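Local coordinates for protein alginate lyase (Bacteroides ovatus, PDB 3NNB) that probably cleaves alginate, a uronic acid polysaccharide, by beta-elimination, at residues A29-L41 with A107-G119. Sequence-based numbering, arbitrary orientation.
Sequences AVKTLLRDADKAL and AVTTLGLAYYFSG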
ATOM      1  N   ALA A  29      21.100  -3.311   7.211  1.00 10.27           N
ATOM      2  CA  ALA A  29      19.712  -3.464   6.762  1.00  8.94           C
ATOM      3  C   ALA A  29      19.464  -4.840   6.161  1.00  8.38           C
ATOM      4  O   ALA A  29      18.391  -5.419   6.357  1.00 10.05           O
ATOM      5  CB  ALA A  29      19.312  -2.333   5.805  1.00  9.25           C
ATOM      6  N   VAL A  30      20.418  -5.376   5.418  1.00  7.56           N
ATOM      7  CA  VAL A  30      20.239  -6.739   4.857  1.00  7.85           C
ATOM      8  C   VAL A  30      20.166  -7.746   6.004  1.00  8.98           C
ATOM      9  O   VAL A  30      19.330  -8.629   5.999  1.00  9.81           O
ATOM     10  CB  VAL A  30      21.347  -7.085   3.839  1.00  9.79           C
ATOM     11  CG1 VAL A  30      21.253  -8.508   3.427  1.00 10.86           C
ATOM     12  CG2 VAL A  30      21.248  -6.119   2.611  1.00 11.17           C
ATOM     13  N   LYS A  31      21.007  -7.571   7.017  1.00 10.35           N
ATOM     14  CA  LYS A  31      21.000  -8.480   8.145  1.00 11.67           C
ATOM     15  C   LYS A  31      19.644  -8.473   8.860  1.00 12.18           C
ATOM     16  O   LYS A  31      19.091  -9.530   9.173  1.00 12.37           O
ATOM     17  CB  LYS A  31      22.134  -8.109   9.115  1.00 14.15           C
ATOM     18  CG  LYS A  31      22.196  -8.973  10.361  1.00 19.16           C
ATOM     19  CD  LYS A  31      23.351  -8.494  11.294  1.00 29.13           C
ATOM     20  CE  LYS A  31      23.372  -9.223  12.626  1.00 37.65           C
ATOM     21  NZ  LYS A  31      24.443 -10.259  12.668  1.00 44.65           N
ATOM     22  N   THR A  32      19.108  -7.283   9.098  1.00 11.88           N
ATOM     23  CA  THR A  32      17.777  -7.143   9.719  1.00 10.87           C
ATOM     24  C   THR A  32      16.673  -7.749   8.831  1.00 11.72           C
ATOM     25  O   THR A  32      15.759  -8.416   9.332  1.00 11.36           O
ATOM     26  CB  THR A  32      17.506  -5.673  10.078  1.00 13.15           C
ATOM     27  OG1 THR A  32      18.401  -5.334  11.123  1.00 12.32           O
ATOM     28  CG2 THR A  32      16.071  -5.482  10.580  1.00 12.66           C
ATOM     29  N   LEU A  33      16.796  -7.562   7.532  1.00  9.67           N
ATOM     30  CA  LEU A  33      15.843  -8.167   6.578  1.00  8.84           C
ATOM     31  C   LEU A  33      15.866  -9.686   6.680  1.00 11.77           C
ATOM     32  O   LEU A  33      14.802 -10.338   6.758  1.00 10.53           O
ATOM     33  CB  LEU A  33      16.135  -7.725   5.150  1.00  8.15           C
ATOM     34  CG  LEU A  33      15.379  -8.411   4.028  1.00  9.63           C
ATOM     35  CD1 LEU A  33      13.825  -8.036   4.133  1.00 10.39           C
ATOM     36  CD2 LEU A  33      15.977  -8.084   2.656  1.00 11.32           C
ATOM     37  N   LEU A  34      17.057 -10.279   6.697  1.00 11.11           N
ATOM     38  CA  LEU A  34      17.115 -11.738   6.828  1.00 12.12           C
ATOM     39  C   LEU A  34      16.613 -12.237   8.162  1.00 12.36           C
ATOM     40  O   LEU A  34      16.017 -13.321   8.232  1.00 11.88           O
ATOM     41  CB  LEU A  34      18.509 -12.285   6.528  1.00 12.65           C
ATOM     42  CG  LEU A  34      19.078 -11.914   5.151  1.00 17.37           C
ATOM     43  CD1 LEU A  34      20.435 -12.616   4.860  1.00 17.06           C
ATOM     44  CD2 LEU A  34      18.123 -12.136   4.019  1.00 15.61           C
ATOM     45  N   ARG A  35      16.827 -11.456   9.226  1.00 11.60           N
ATOM     46  CA  ARG A  35      16.204 -11.759  10.523  1.00 12.05           C
ATOM     47  C   ARG A  35      14.693 -11.701  10.462  1.00 11.29           C
ATOM     48  O   ARG A  35      14.036 -12.565  11.014  1.00 11.32           O
ATOM     49  CB  ARG A  35      16.722 -10.839  11.618  1.00 13.94           C
ATOM     50  CG  ARG A  35      18.107 -11.205  12.081  1.00 27.16           C
ATOM     51  CD  ARG A  35      18.550 -10.314  13.253  1.00 34.53           C
ATOM     52  NE  ARG A  35      20.010 -10.203  13.312  1.00 45.65           N
ATOM     53  N   ASP A  36      14.126 -10.680   9.813  1.00 11.55           N
ATOM     54  CA  ASP A  36      12.682 -10.596   9.644  1.00  9.46           C
ATOM     55  C   ASP A  36      12.194 -11.842   8.844  1.00  7.51           C
ATOM     56  O   ASP A  36      11.148 -12.413   9.127  1.00  9.68           O
ATOM     57  CB  ASP A  36      12.273  -9.337   8.857  1.00  9.44           C
ATOM     58  CG  ASP A  36      12.409  -8.046   9.647  1.00 13.32           C
ATOM     59  OD1 ASP A  36      12.639  -8.069  10.879  1.00 12.47           O
ATOM     60  OD2 ASP A  36      12.270  -7.003   8.982  1.00 14.85           O
ATOM     61  N   ALA A  37      12.928 -12.245   7.822  1.00  9.50           N
ATOM     62  CA  ALA A  37      12.533 -13.399   7.017  1.00  8.93           C
ATOM     63  C   ALA A  37      12.595 -14.657   7.848  1.00  9.39           C
ATOM     64  O   ALA A  37      11.733 -15.513   7.740  1.00  9.51           O
ATOM     65  CB  ALA A  37      13.482 -13.540   5.796  1.00  7.97           C
ATOM     66  N   ASP A  38      13.636 -14.784   8.683  1.00 10.48           N
ATOM     67  CA  ASP A  38      13.723 -15.949   9.590  1.00 11.08           C
ATOM     68  C   ASP A  38      12.534 -15.992  10.538  1.00 11.90           C
ATOM     69  O   ASP A  38      11.997 -17.068  10.859  1.00 11.74           O
ATOM     70  CB  ASP A  38      15.064 -15.916  10.367  1.00 12.61           C
ATOM     71  CG  ASP A  38      16.260 -16.250   9.501  1.00 13.43           C
ATOM     72  OD1 ASP A  38      16.126 -16.835   8.399  1.00 13.83           O
ATOM     73  OD2 ASP A  38      17.385 -15.909   9.938  1.00 17.37           O
ATOM     74  N   LYS A  39      12.047 -14.829  10.965  1.00 13.18           N
ATOM     75  CA  LYS A  39      10.853 -14.788  11.807  1.00 13.44           C
ATOM     76  C   LYS A  39       9.607 -15.223  11.007  1.00 13.48           C
ATOM     77  O   LYS A  39       8.742 -15.960  11.508  1.00 11.76           O
ATOM     78  CB  LYS A  39      10.632 -13.380  12.373  1.00 14.19           C
ATOM     79  CG  LYS A  39      11.606 -12.987  13.463  1.00 27.80           C
ATOM     80  CD  LYS A  39      11.350 -11.532  13.928  1.00 32.40           C
ATOM     81  CE  LYS A  39      12.532 -10.988  14.727  1.00 43.32           C
ATOM     82  NZ  LYS A  39      12.464  -9.503  14.889  1.00 45.50           N
ATOM     83  N   ALA A  40       9.542 -14.813   9.733  1.00 10.37           N
ATOM     84  CA  ALA A  40       8.442 -15.203   8.869  1.00  9.81           C
ATOM     85  C   ALA A  40       8.422 -16.704   8.635  1.00 11.45           C
ATOM     86  O   ALA A  40       7.335 -17.269   8.429  1.00 10.27           O
ATOM     87  CB  ALA A  40       8.457 -14.425   7.531  1.00 10.80           C
ATOM     88  N   LEU A  41       9.610 -17.345   8.628  1.00  9.91           N
ATOM     89  CA  LEU A  41       9.659 -18.821   8.481  1.00  9.65           C
ATOM     90  C   LEU A  41       8.921 -19.542   9.597  1.00  9.82           C
ATOM     91  O   LEU A  41       8.443 -20.646   9.398  1.00 10.39           O
ATOM     92  CB  LEU A  41      11.091 -19.325   8.442  1.00 11.33           C
ATOM     93  CG  LEU A  41      11.979 -18.945   7.256  1.00  9.51           C
ATOM     94  CD1 LEU A  41      13.407 -19.558   7.416  1.00 11.84           C
ATOM     95  CD2 LEU A  41      11.371 -19.356   5.929  1.00 11.81           C
ATOM     96  N   ALA A 107       4.569 -10.795   5.061  1.00  5.61           N
ATOM     97  CA  ALA A 107       5.461 -11.978   5.046  1.00  6.73           C
ATOM     98  C   ALA A 107       5.961 -12.302   3.644  1.00  7.79           C
ATOM     99  O   ALA A 107       7.135 -12.590   3.442  1.00 10.02           O
ATOM    100  CB  ALA A 107       4.742 -13.213   5.674  1.00  6.21           C
ATOM    101  N   VAL A 108       5.084 -12.247   2.660  1.00  7.96           N
ATOM    102  CA  VAL A 108       5.469 -12.563   1.296  1.00  7.71           C
ATOM    103  C   VAL A 108       6.445 -11.520   0.791  1.00  7.45           C
ATOM    104  O   VAL A 108       7.420 -11.858   0.111  1.00  7.73           O
ATOM    105  CB  VAL A 108       4.229 -12.664   0.389  1.00  8.96           C
ATOM    106  CG1 VAL A 108       4.630 -12.644  -1.076  1.00  7.63           C
ATOM    107  CG2 VAL A 108       3.412 -13.975   0.761  1.00  6.81           C
ATOM    108  N   THR A 109       6.182 -10.254   1.139  1.00  8.39           N
ATOM    109  CA  THR A 109       7.075  -9.144   0.766  1.00  8.68           C
ATOM    110  C   THR A 109       8.465  -9.319   1.415  1.00  8.53           C
ATOM    111  O   THR A 109       9.502  -9.246   0.726  1.00  9.68           O
ATOM    112  CB  THR A 109       6.423  -7.779   1.034  1.00 10.45           C
ATOM    113  OG1 THR A 109       5.305  -7.636   0.135  1.00 11.11           O
ATOM    114  CG2 THR A 109       7.397  -6.629   0.815  1.00 13.43           C
ATOM    115  N   THR A 110       8.496  -9.564   2.719  1.00  7.35           N
ATOM    116  CA  THR A 110       9.731  -9.825   3.444  1.00  7.13           C
ATOM    117  C   THR A 110      10.515 -10.990   2.808  1.00  7.42           C
ATOM    118  O   THR A 110      11.748 -10.902   2.581  1.00  8.16           O
ATOM    119  CB  THR A 110       9.422 -10.155   4.927  1.00  8.04           C
ATOM    120  OG1 THR A 110       8.820  -9.008   5.548  1.00  8.45           O
ATOM    121  CG2 THR A 110      10.661 -10.573   5.705  1.00  8.68           C
ATOM    122  N   LEU A 111       9.819 -12.103   2.575  1.00  7.78           N
ATOM    123  CA  LEU A 111      10.437 -13.308   2.054  1.00  8.24           C
ATOM    124  C   LEU A 111      10.948 -13.141   0.640  1.00  8.57           C
ATOM    125  O   LEU A 111      12.020 -13.635   0.305  1.00  8.03           O
ATOM    126  CB  LEU A 111       9.504 -14.521   2.166  1.00  6.24           C
ATOM    127  CG  LEU A 111       9.268 -14.911   3.660  1.00  8.25           C
ATOM    128  CD1 LEU A 111       7.947 -15.743   3.782  1.00  8.65           C
ATOM    129  CD2 LEU A 111      10.510 -15.654   4.301  1.00  8.51           C
ATOM    130  N   GLY A 112      10.189 -12.463  -0.222  1.00  8.44           N
ATOM    131  CA  GLY A 112      10.612 -12.249  -1.575  1.00  9.14           C
ATOM    132  C   GLY A 112      11.852 -11.355  -1.619  1.00  9.66           C
ATOM    133  O   GLY A 112      12.801 -11.630  -2.350  1.00 10.59           O
ATOM    134  N   LEU A 113      11.827 -10.290  -0.842  1.00  8.61           N
ATOM    135  CA  LEU A 113      12.999  -9.418  -0.715  1.00  8.49           C
ATOM    136  C   LEU A 113      14.203 -10.212  -0.151  1.00  9.54           C
ATOM    137  O   LEU A 113      15.319 -10.095  -0.641  1.00  9.21           O
ATOM    138  CB  LEU A 113      12.675  -8.236   0.175  1.00  8.79           C
ATOM    139  CG  LEU A 113      11.862  -7.145  -0.499  1.00 10.12           C
ATOM    140  CD1 LEU A 113      11.431  -6.128   0.582  1.00 12.26           C
ATOM    141  CD2 LEU A 113      12.596  -6.452  -1.653  1.00 10.56           C
ATOM    142  N   ALA A 114      13.966 -11.014   0.875  1.00 10.05           N
ATOM    143  CA  ALA A 114      15.037 -11.844   1.434  1.00 10.03           C
ATOM    144  C   ALA A 114      15.601 -12.813   0.400  1.00 11.90           C
ATOM    145  O   ALA A 114      16.844 -12.969   0.308  1.00 11.36           O
ATOM    146  CB  ALA A 114      14.542 -12.619   2.696  1.00  8.32           C
ATOM    147  N   TYR A 115      14.718 -13.476  -0.380  1.00  9.27           N
ATOM    148  CA  TYR A 115      15.213 -14.316  -1.460  1.00  9.72           C
ATOM    149  C   TYR A 115      16.064 -13.491  -2.488  1.00  9.70           C
ATOM    150  O   TYR A 115      17.153 -13.902  -2.923  1.00  9.39           O
ATOM    151  CB  TYR A 115      14.068 -15.027  -2.180  1.00  8.70           C
ATOM    152  CG  TYR A 115      14.560 -15.712  -3.423  1.00  7.61           C
ATOM    153  CD1 TYR A 115      15.255 -16.918  -3.330  1.00 12.01           C
ATOM    154  CD2 TYR A 115      14.414 -15.136  -4.665  1.00  9.84           C
ATOM    155  CE1 TYR A 115      15.803 -17.514  -4.465  1.00 13.19           C
ATOM    156  CE2 TYR A 115      14.932 -15.747  -5.800  1.00 10.43           C
ATOM    157  CZ  TYR A 115      15.631 -16.910  -5.688  1.00 13.60           C
ATOM    158  OH  TYR A 115      16.119 -17.507  -6.829  1.00 21.88           O
ATOM    159  N   TYR A 116      15.583 -12.317  -2.865  1.00  7.88           N
ATOM    160  CA  TYR A 116      16.277 -11.483  -3.836  1.00  8.61           C
ATOM    161  C   TYR A 116      17.673 -11.134  -3.384  1.00  9.92           C
ATOM    162  O   TYR A 116      18.639 -11.250  -4.161  1.00 12.00           O
ATOM    163  CB  TYR A 116      15.467 -10.210  -4.094  1.00  8.65           C
ATOM    164  CG  TYR A 116      16.057  -9.337  -5.168  1.00  7.06           C
ATOM    165  CD1 TYR A 116      16.229  -9.821  -6.465  1.00 10.34           C
ATOM    166  CD2 TYR A 116      16.438  -8.028  -4.898  1.00 10.72           C
ATOM    167  CE1 TYR A 116      16.779  -8.981  -7.461  1.00 11.23           C
ATOM    168  CE2 TYR A 116      16.979  -7.194  -5.890  1.00 10.28           C
ATOM    169  CZ  TYR A 116      17.134  -7.692  -7.156  1.00 11.76           C
ATOM    170  OH  TYR A 116      17.684  -6.878  -8.131  1.00 12.88           O
ATOM    171  N   PHE A 117      17.798 -10.727  -2.124  1.00 10.23           N
ATOM    172  CA  PHE A 117      19.077 -10.243  -1.616  1.00 10.78           C
ATOM    173  C   PHE A 117      20.047 -11.386  -1.298  1.00 13.25           C
ATOM    174  O   PHE A 117      21.269 -11.205  -1.429  1.00 16.64           O
ATOM    175  CB  PHE A 117      18.868  -9.333  -0.403  1.00  9.17           C
ATOM    176  CG  PHE A 117      18.525  -7.914  -0.790  1.00 11.51           C
ATOM    177  CD1 PHE A 117      19.519  -7.023  -1.161  1.00 26.37           C
ATOM    178  CD2 PHE A 117      17.225  -7.478  -0.819  1.00 13.47           C
ATOM    179  CE1 PHE A 117      19.193  -5.724  -1.540  1.00 24.80           C
ATOM    180  CE2 PHE A 117      16.898  -6.184  -1.215  1.00 16.31           C
ATOM    181  CZ  PHE A 117      17.879  -5.316  -1.572  1.00 23.80           C
ATOM    182  N   SER A 118      19.523 -12.535  -0.850  1.00 10.55           N
ATOM    183  CA  SER A 118      20.350 -13.627  -0.326  1.00 12.28           C
ATOM    184  C   SER A 118      20.539 -14.780  -1.292  1.00 13.16           C
ATOM    185  O   SER A 118      21.524 -15.537  -1.173  1.00 14.55           O
ATOM    186  CB  SER A 118      19.772 -14.195   0.987  1.00 12.95           C
ATOM    187  OG  SER A 118      18.607 -14.968   0.727  1.00 11.07           O
ATOM    188  N   GLY A 119      19.593 -14.965  -2.213  1.00 11.62           N
ATOM    189  CA  GLY A 119      19.514 -16.148  -3.029  1.00 12.01           C
ATOM    190  C   GLY A 119      19.166 -17.437  -2.326  1.00 13.19           C
ATOM    191  O   GLY A 119      19.202 -18.510  -2.950  1.00 12.32           O
TER
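Leu33 is a knob in a hole formed by Thr110, Leu113, Ala114 and Phe117, where helices 29-41 and 107-118 cross at -128° with axes 8.8 Å apart. The side chain leaves with CG opposite the backbone N (chi1 171°), which carries both methyls across: CD2 meets Phe117 CD2 at 3.7 Å, and CD1 lies 3.9 Å from Thr110 O. Shortened to an alanine, this position would probably leave the hole unfilled, with Val30 CG2 the one remaining contact of the Phe117 ring from this helix. At the crossing, Ala37 CB and Ala114 CB are unusually tight at 3.4 Å. Thr110 turns its methyl to the partner helix, CG2 standing 3.5 Å from Ala37 N, while its hydroxyl bonds to Lys106 O and to Arg374, which lies outside both segments and also pairs with Asp36 in a salt bridge. Farther along, Ala40 CB rests on Leu111 CG (4.0 Å). Ser118 OG folds back to Ala114 O at 2.7 Å, from above the carbonyl plane and across it from Ser118 N. Small alanines permit the close approach, consistent with the helical-hairpin (alpha/alpha) fold of this family; direct contact is apolar, and Arg374 supplies a polar tie between the helices from outside.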